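Local coordinates for putative exported protein (Aeromonas hydrophila subsp. hydrophila, PDB 4PJ2) that probably inhibits i-type lysozymes in the bacterial periplasm and binds a magnesium ion in a loop between two strands, at residues 6-11 with 44-49; 68-71 with 75-78; 94-97 with 103-106. All coordinates share one frame; numbering follows the deposited sequence.

In the fold
The three contacts follow one another along the chain and divide between two four-stranded antiparallel sheets. Contact 1 belongs to the first sheet, linking its outermost strand 6-10 to the loop that leads into the other outermost strand, 49-57. Contacts 2 and 3 belong to the second sheet, where strands 76-82 and 90-98 are neighbours; the centres of the two contacts are about 8 Å apart, and Leu77 O with Phe95 N, at 2.7 Å, makes a probable hydrogen bond between them. Contact 1 is centred about 18 Å from contact 2 and about 16 Å from contact 3, which it touches through Leu11 and Leu97. The magnesium loop thus sits at the end of strand 76-82, beside the hairpin of contact 3.

Contact 1. Residues 6-11 with 44-49; sequences FKQLTL and FPLDQF
Gln8 spans the gap to Pro45 and Leu46 with its side chain alone, since the nearest backbones, at Gln8 CA and Leu46 CA, stay 9.3 Å apart. The chain can reach that far because CG stands opposite the backbone N (chi1 180°) and chi2 keeps it extended, carrying the terminal amide out from the strand. Gln8 OE1 lies against the branched end of Leu46, 3.5 Å from Leu46 CD1, with Leu46 CD2 and CG only slightly farther away. Leu46 CD2 also comes to 4.0 Å from Gln8 CD, the two side chains running at a slant. NE2 turns instead to the proline ring, reaching Pro45 CG at 3.7 Å, and here the side chains stand at about a right angle. Both branches meet carbon, and no hydrogen bond crosses the interface. Pro45 and Leu46 are the central residues of a type I turn, closed by Asp47 N bonding to Phe44 O at 3.2 Å. Lys7 and Leu9 of strand 6-10 are backbone-bonded to strand 16-21, whose Val16 is touched by both Gln8 and Leu46; the turn lies in the loop between strands 30-37 and 49-57, and Leu46 also leans on Tyr37 of strand 30-37.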
loop_
_atom_site.group_PDB
_atom_site.type_symbol
_atom_site.label_atom_id
_atom_site.label_comp_id
_atom_site.label_asym_id
_atom_site.label_seq_id
_atom_site.Cartn_x
_atom_site.Cartn_y
_atom_site.Cartn_z
ATOM N N PHE A 6 -7.187 2.747 -12.882
ATOM C CA PHE A 6 -7.010 3.640 -14.025
ATOM C C PHE A 6 -7.825 4.907 -13.798
ATOM O O PHE A 6 -9.007 4.831 -13.462
ATOM C CB PHE A 6 -7.458 2.978 -15.330
ATOM C CG PHE A 6 -7.427 3.909 -16.512
ATOM C CD1 PHE A 6 -6.241 4.177 -17.180
ATOM C CD2 PHE A 6 -8.579 4.528 -16.939
ATOM C CE1 PHE A 6 -6.224 5.038 -18.254
ATOM C CE2 PHE A 6 -8.560 5.389 -18.005
ATOM C CZ PHE A 6 -7.384 5.639 -18.662
ATOM N N LYS A 7 -7.200 6.065 -13.973
ATOM C CA LYS A 7 -7.924 7.324 -13.898
ATOM C C LYS A 7 -7.334 8.328 -14.853
ATOM O O LYS A 7 -6.131 8.404 -15.012
ATOM C CB LYS A 7 -7.875 7.893 -12.482
ATOM C CG LYS A 7 -8.797 9.090 -12.234
ATOM C CD LYS A 7 -9.010 9.323 -10.730
ATOM C CE LYS A 7 -9.845 10.559 -10.452
ATOM N NZ LYS A 7 -11.249 10.412 -10.917
ATOM N N GLN A 8 -8.217 9.102 -15.461
ATOM C CA GLN A 8 -7.855 10.156 -16.380
ATOM C C GLN A 8 -8.291 11.499 -15.798
ATOM O O GLN A 8 -9.415 11.611 -15.294
ATOM C CB GLN A 8 -8.574 9.910 -17.696
ATOM C CG GLN A 8 -8.297 10.939 -18.752
ATOM C CD GLN A 8 -9.084 10.677 -20.010
ATOM O OE1 GLN A 8 -9.142 9.544 -20.473
ATOM N NE2 GLN A 8 -9.714 11.715 -20.560
ATOM N N LEU A 9 -7.410 12.496 -15.866
ATOM C CA LEU A 9 -7.670 13.846 -15.351
ATOM C C LEU A 9 -7.274 14.890 -16.383
ATOM O O LEU A 9 -6.239 14.771 -17.018
ATOM C CB LEU A 9 -6.856 14.128 -14.088
ATOM C CG LEU A 9 -7.181 13.317 -12.842
ATOM C CD1 LEU A 9 -6.157 13.610 -11.738
ATOM C CD2 LEU A 9 -8.577 13.636 -12.360
ATOM N N THR A 10 -8.088 15.933 -16.501
ATOM C CA THR A 10 -7.732 17.099 -17.289
ATOM C C THR A 10 -7.091 18.145 -16.392
ATOM O O THR A 10 -7.663 18.528 -15.368
ATOM C CB THR A 10 -8.951 17.694 -17.968
ATOM O OG1 THR A 10 -9.516 16.704 -18.826
ATOM C CG2 THR A 10 -8.574 18.924 -18.779
ATOM N N LEU A 11 -5.925 18.625 -16.775
ATOM C CA LEU A 11 -5.224 19.666 -16.050
ATOM C C LEU A 11 -5.771 21.038 -16.468
ATOM O O LEU A 11 -6.335 21.185 -17.551
ATOM C CB LEU A 11 -3.731 19.629 -16.354
ATOM C CG LEU A 11 -2.737 18.653 -15.715
ATOM C CD1 LEU A 11 -3.329 17.926 -14.528
ATOM C CD2 LEU A 11 -2.138 17.717 -16.704
ATOM N N PHE A 44 -11.058 13.809 -28.482
ATOM C CA PHE A 44 -10.190 12.626 -28.408
ATOM C C PHE A 44 -8.968 12.992 -27.572
ATOM O O PHE A 44 -7.871 13.177 -28.094
ATOM C CB PHE A 44 -9.775 12.171 -29.808
ATOM C CG PHE A 44 -10.916 11.661 -30.641
ATOM C CD1 PHE A 44 -11.506 10.436 -30.363
ATOM C CD2 PHE A 44 -11.392 12.401 -31.707
ATOM C CE1 PHE A 44 -12.535 9.947 -31.143
ATOM C CE2 PHE A 44 -12.429 11.917 -32.488
ATOM C CZ PHE A 44 -13.001 10.693 -32.200
ATOM N N PRO A 45 -9.145 13.081 -26.253
ATOM C CA PRO A 45 -8.128 13.681 -25.392
ATOM C C PRO A 45 -6.886 12.837 -25.174
ATOM O O PRO A 45 -5.922 13.402 -24.674
ATOM C CB PRO A 45 -8.872 13.907 -24.082
ATOM C CG PRO A 45 -9.925 12.921 -24.095
ATOM C CD PRO A 45 -10.375 12.792 -25.514
ATOM N N LEU A 46 -6.900 11.554 -25.565
ATOM C CA LEU A 46 -5.712 10.708 -25.437
ATOM C C LEU A 46 -5.020 10.465 -26.766
ATOM O O LEU A 46 -4.217 9.544 -26.879
ATOM C CB LEU A 46 -6.057 9.374 -24.763
ATOM C CG LEU A 46 -6.708 9.490 -23.378
ATOM C CD1 LEU A 46 -6.910 8.114 -22.795
ATOM C CD2 LEU A 46 -5.931 10.354 -22.416
ATOM N N ASP A 47 -5.287 11.313 -27.750
ATOM C CA ASP A 47 -4.732 11.080 -29.084
ATOM C C ASP A 47 -3.327 11.615 -29.269
ATOM O O ASP A 47 -2.701 11.235 -30.249
ATOM C CB ASP A 47 -5.615 11.712 -30.158
ATOM C CG ASP A 47 -6.779 10.841 -30.557
ATOM O OD1 ASP A 47 -7.105 9.874 -29.845
ATOM O OD2 ASP A 47 -7.371 11.125 -31.623
ATOM N N GLN A 48 -2.809 12.462 -28.380
ATOM C CA GLN A 48 -1.508 13.078 -28.581
ATOM C C GLN A 48 -0.605 12.875 -27.366
ATOM O O GLN A 48 -0.459 13.759 -26.505
ATOM C CB GLN A 48 -1.691 14.545 -28.919
ATOM C CG GLN A 48 -0.495 15.192 -29.533
ATOM C CD GLN A 48 -0.857 16.436 -30.316
ATOM O OE1 GLN A 48 -1.203 17.469 -29.735
ATOM N NE2 GLN A 48 -0.774 16.351 -31.640
ATOM N N PHE A 49 -0.016 11.709 -27.294
ATOM C CA PHE A 49 0.884 11.363 -26.230
ATOM C C PHE A 49 2.110 12.243 -26.234
ATOM O O PHE A 49 2.692 12.492 -27.279
ATOM C CB PHE A 49 1.282 9.885 -26.389
ATOM C CG PHE A 49 2.336 9.437 -25.415
ATOM C CD1 PHE A 49 2.031 9.191 -24.093
ATOM C CD2 PHE A 49 3.640 9.273 -25.837
ATOM C CE1 PHE A 49 3.010 8.784 -23.227
ATOM C CE2 PHE A 49 4.619 8.852 -24.966
ATOM C CZ PHE A 49 4.292 8.611 -23.659
#

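Contact 2. Residues 68-71 with 75-78; sequences DLNG and PELI. With MG (magnesium ion), chain G.
Glu76 reaches from its strand to the 68-71 loop. Its CB packs on the leucine there, 4.1 Å from Leu69 CG. A bend at chi2 (62°) then brings the carboxylate to the magnesium ion. Glu76 CD lies 2.8 Å from the ion, as expected for bidentate binding: Glu76 OE1 and OE2 are each 2.5 Å from it. OE1 also accepts the backbone Leu69 N (2.7 Å, 161°), nearly along the C-O axis, and Asn70 N weakly. From the loop, Asp68 OD1 binds the metal at 2.4 Å and Asn70 OD1 at 2.3 Å; these two oxygens lie 2.9 Å apart without a hydrogen bond, a closeness the cation probably compensates. Asp68 OD1 accepts Gly71 N from above its carboxylate plane, an Asx motif, while Asp68 OD2 takes Lys73 N. Asp72 OD1 and Gln74 O bring the protein oxygens on the metal to six, from five alternate residues, a D-x-N-x-D start recalling EF-hand loops, though Lys73 stands where their glycine usually is. Leu69 and Ile78 meet tip to tip, Leu69 CD1 to Ile78 CG1 at 3.8 Å, and both touch Ile119 of helix 118-123; Glu76 touches Thr96 of strand 90-98 and backbone-pairs with Leu67 of strand 60-67.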
loop_
_atom_site.group_PDB
_atom_site.type_symbol
_atom_site.label_atom_id
_atom_site.label_comp_id
_atom_site.label_asym_id
_atom_site.label_seq_id
_atom_site.Cartn_x
_atom_site.Cartn_y
_atom_site.Cartn_z
ATOM N N ASP A 68 -1.030 22.801 -6.240
ATOM C CA ASP A 68 0.204 23.534 -6.483
ATOM C C ASP A 68 1.156 23.401 -5.299
ATOM O O ASP A 68 0.911 23.965 -4.232
ATOM C CB ASP A 68 -0.123 25.007 -6.728
ATOM C CG ASP A 68 1.106 25.837 -7.026
ATOM O OD1 ASP A 68 2.175 25.257 -7.295
ATOM O OD2 ASP A 68 0.999 27.081 -6.998
ATOM N N LEU A 69 2.254 22.677 -5.494
ATOM C CA LEU A 69 3.214 22.409 -4.427
ATOM C C LEU A 69 4.408 23.346 -4.476
ATOM O O LEU A 69 5.046 23.578 -3.452
ATOM C CB LEU A 69 3.725 20.969 -4.532
ATOM C CG LEU A 69 2.689 19.861 -4.403
ATOM C CD1 LEU A 69 3.388 18.520 -4.576
ATOM C CD2 LEU A 69 1.937 19.941 -3.077
ATOM N N ASN A 70 4.725 23.858 -5.663
ATOM C CA ASN A 70 5.932 24.660 -5.845
ATOM C C ASN A 70 5.638 26.149 -5.975
ATOM O O ASN A 70 6.555 26.955 -6.095
ATOM C CB ASN A 70 6.743 24.172 -7.054
ATOM C CG ASN A 70 5.985 24.293 -8.368
ATOM O OD1 ASN A 70 4.847 24.765 -8.413
ATOM N ND2 ASN A 70 6.624 23.862 -9.451
ATOM N N GLY A 71 4.358 26.504 -5.960
ATOM C CA GLY A 71 3.954 27.896 -5.951
ATOM C C GLY A 71 3.947 28.591 -7.302
ATOM O O GLY A 71 3.903 29.823 -7.350
ATOM N N PRO A 75 -1.133 23.215 -10.895
ATOM C CA PRO A 75 -1.086 22.045 -10.011
ATOM C C PRO A 75 -0.058 21.002 -10.421
ATOM O O PRO A 75 0.126 20.740 -11.615
ATOM C CB PRO A 75 -2.495 21.463 -10.134
ATOM C CG PRO A 75 -2.940 21.862 -11.498
ATOM C CD PRO A 75 -2.353 23.233 -11.718
ATOM N N GLU A 76 0.620 20.448 -9.425
ATOM C CA GLU A 76 1.379 19.210 -9.559
ATOM C C GLU A 76 0.424 18.064 -9.389
ATOM O O GLU A 76 -0.649 18.217 -8.808
ATOM C CB GLU A 76 2.450 19.132 -8.470
ATOM C CG GLU A 76 3.709 19.887 -8.803
ATOM C CD GLU A 76 3.452 21.381 -8.984
ATOM O OE1 GLU A 76 3.125 22.072 -7.988
ATOM O OE2 GLU A 76 3.581 21.876 -10.123
ATOM N N LEU A 77 0.798 16.905 -9.932
ATOM C CA LEU A 77 0.054 15.686 -9.684
ATOM C C LEU A 77 0.672 14.953 -8.529
ATOM O O LEU A 77 1.885 14.761 -8.498
ATOM C CB LEU A 77 0.107 14.798 -10.927
ATOM C CG LEU A 77 -0.455 13.381 -10.765
ATOM C CD1 LEU A 77 -1.949 13.357 -10.536
ATOM C CD2 LEU A 77 -0.079 12.543 -11.979
ATOM N N ILE A 78 -0.169 14.537 -7.595
ATOM C CA ILE A 78 0.284 13.723 -6.467
ATOM C C ILE A 78 -0.434 12.395 -6.527
ATOM O O ILE A 78 -1.651 12.343 -6.569
ATOM C CB ILE A 78 0.047 14.408 -5.103
ATOM C CG1 ILE A 78 0.747 15.768 -5.084
ATOM C CG2 ILE A 78 0.568 13.494 -3.978
ATOM C CD1 ILE A 78 -0.153 16.959 -5.393
HETATM MG MG MG G . 2.835 24.127 -9.326
#

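Contact 3. Residues 94-97 with 103-106; sequences AFTL and LDSF
Phe106 turns the edge of its ring to Ala94, whose CB lies near the ring plane, 3.9 Å from Phe106 CD2. Thr96 CG2 approaches the other ortho carbon obliquely, 4.1 Å from Phe106 CD1. The ring is carried there by a chi1 of 172°, which places CG opposite the backbone N; though CB starts toward the partner strand, the ring leads away from it, on to Leu69 and Asn70 of the metal loop. Phe95 stands differently: its CD1 comes to 4.0 Å from Ser105 CA, and Asp104 O and Leu103 CD1 also approach this ring at a slant.

The backbones form a beta hairpin, strands 90-98 and 102-112, whose short segments here run at 146° to each other. Thr96 and Asp104 are a hydrogen-bonded pair: Asp104 N meets Thr96 O at 2.8 Å and a nearly straight 168°, while Thr96 N returns to Asp104 O at 2.7 Å. Farther along, Phe106 N reaches Ala94 O at 2.6 Å. Because Ala94 is also backbone-bonded to Asn107, Phe106 and Asn107 both face Ala94, and Phe106 leaves the usual strand conformation, consistent with a classic beta bulge. A water lies 2.6 Å from Thr96 OG1 and donates to Ser105 O, tying the strands beside the backbone ladder. On the other face, Leu97 and Leu103 form a non-hydrogen-bonded pair, lying side by side with Leu97 CD2 4.0 Å from Leu103 CD1; there Leu103 and Phe95 both touch Val34 of the first sheet.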
loop_
_atom_site.group_PDB
_atom_site.type_symbol
_atom_site.label_atom_id
_atom_site.label_comp_id
_atom_site.label_asym_id
_atom_site.label_seq_id
_atom_site.Cartn_x
_atom_site.Cartn_y
_atom_site.Cartn_z
ATOM N N ALA A 94 5.094 13.100 -6.236
ATOM C CA ALA A 94 4.598 14.312 -6.878
ATOM C C ALA A 94 5.292 14.499 -8.228
ATOM O O ALA A 94 6.490 14.234 -8.353
ATOM C CB ALA A 94 4.826 15.534 -5.989
ATOM N N PHE A 95 4.531 14.995 -9.199
ATOM C CA PHE A 95 5.009 15.229 -10.556
ATOM C C PHE A 95 4.671 16.633 -11.013
ATOM O O PHE A 95 3.566 17.120 -10.772
ATOM C CB PHE A 95 4.353 14.266 -11.561
ATOM C CG PHE A 95 4.564 12.819 -11.260
ATOM C CD1 PHE A 95 5.506 12.077 -11.951
ATOM C CD2 PHE A 95 3.791 12.187 -10.313
ATOM C CE1 PHE A 95 5.682 10.744 -11.669
ATOM C CE2 PHE A 95 3.979 10.850 -10.012
ATOM C CZ PHE A 95 4.917 10.132 -10.696
ATOM N N THR A 96 5.617 17.259 -11.691
ATOM C CA THR A 96 5.313 18.459 -12.460
ATOM C C THR A 96 4.896 18.033 -13.852
ATOM O O THR A 96 5.395 17.021 -14.367
ATOM C CB THR A 96 6.494 19.430 -12.547
ATOM O OG1 THR A 96 7.669 18.730 -12.951
ATOM C CG2 THR A 96 6.736 20.074 -11.209
ATOM N N LEU A 97 3.953 18.795 -14.421
ATOM C CA LEU A 97 3.384 18.553 -15.748
ATOM C C LEU A 97 2.819 19.853 -16.358
ATOM O O LEU A 97 1.866 20.455 -15.836
ATOM C CB LEU A 97 2.274 17.512 -15.723
ATOM C CG LEU A 97 1.818 16.920 -14.402
ATOM C CD1 LEU A 97 1.089 17.943 -13.559
ATOM C CD2 LEU A 97 0.916 15.773 -14.680
ATOM N N LEU A 103 6.550 16.345 -18.435
ATOM C CA LEU A 103 6.228 15.537 -17.264
ATOM C C LEU A 103 7.509 15.182 -16.518
ATOM O O LEU A 103 8.399 14.612 -17.123
ATOM C CB LEU A 103 5.580 14.233 -17.754
ATOM C CG LEU A 103 5.256 13.161 -16.725
ATOM C CD1 LEU A 103 4.230 13.736 -15.754
ATOM C CD2 LEU A 103 4.770 11.826 -17.292
ATOM N N ASP A 104 7.616 15.528 -15.238
ATOM C CA ASP A 104 8.810 15.205 -14.447
ATOM C C ASP A 104 8.440 14.949 -12.983
ATOM O O ASP A 104 7.496 15.532 -12.473
ATOM C CB ASP A 104 9.799 16.397 -14.452
ATOM C CG ASP A 104 10.275 16.806 -15.860
ATOM O OD1 ASP A 104 11.255 16.214 -16.369
ATOM O OD2 ASP A 104 9.705 17.767 -16.439
ATOM N N SER A 105 9.185 14.093 -12.298
ATOM C CA SER A 105 8.915 13.880 -10.886
ATOM C C SER A 105 9.395 15.107 -10.121
ATOM O O SER A 105 10.291 15.828 -10.570
ATOM C CB SER A 105 9.557 12.585 -10.377
ATOM O OG SER A 105 10.483 12.826 -9.332
ATOM N N PHE A 106 8.771 15.350 -8.977
ATOM C CA PHE A 106 9.045 16.535 -8.173
ATOM C C PHE A 106 9.466 16.151 -6.744
ATOM O O PHE A 106 10.331 16.824 -6.198
ATOM C CB PHE A 106 7.829 17.478 -8.206
ATOM C CG PHE A 106 7.932 18.641 -7.266
ATOM C CD1 PHE A 106 8.659 19.767 -7.616
ATOM C CD2 PHE A 106 7.287 18.617 -6.046
ATOM C CE1 PHE A 106 8.750 20.854 -6.755
ATOM C CE2 PHE A 106 7.369 19.694 -5.179
ATOM C CZ PHE A 106 8.103 20.817 -5.533
HETATM O O HOH W 1 9.872 18.686 -11.549
#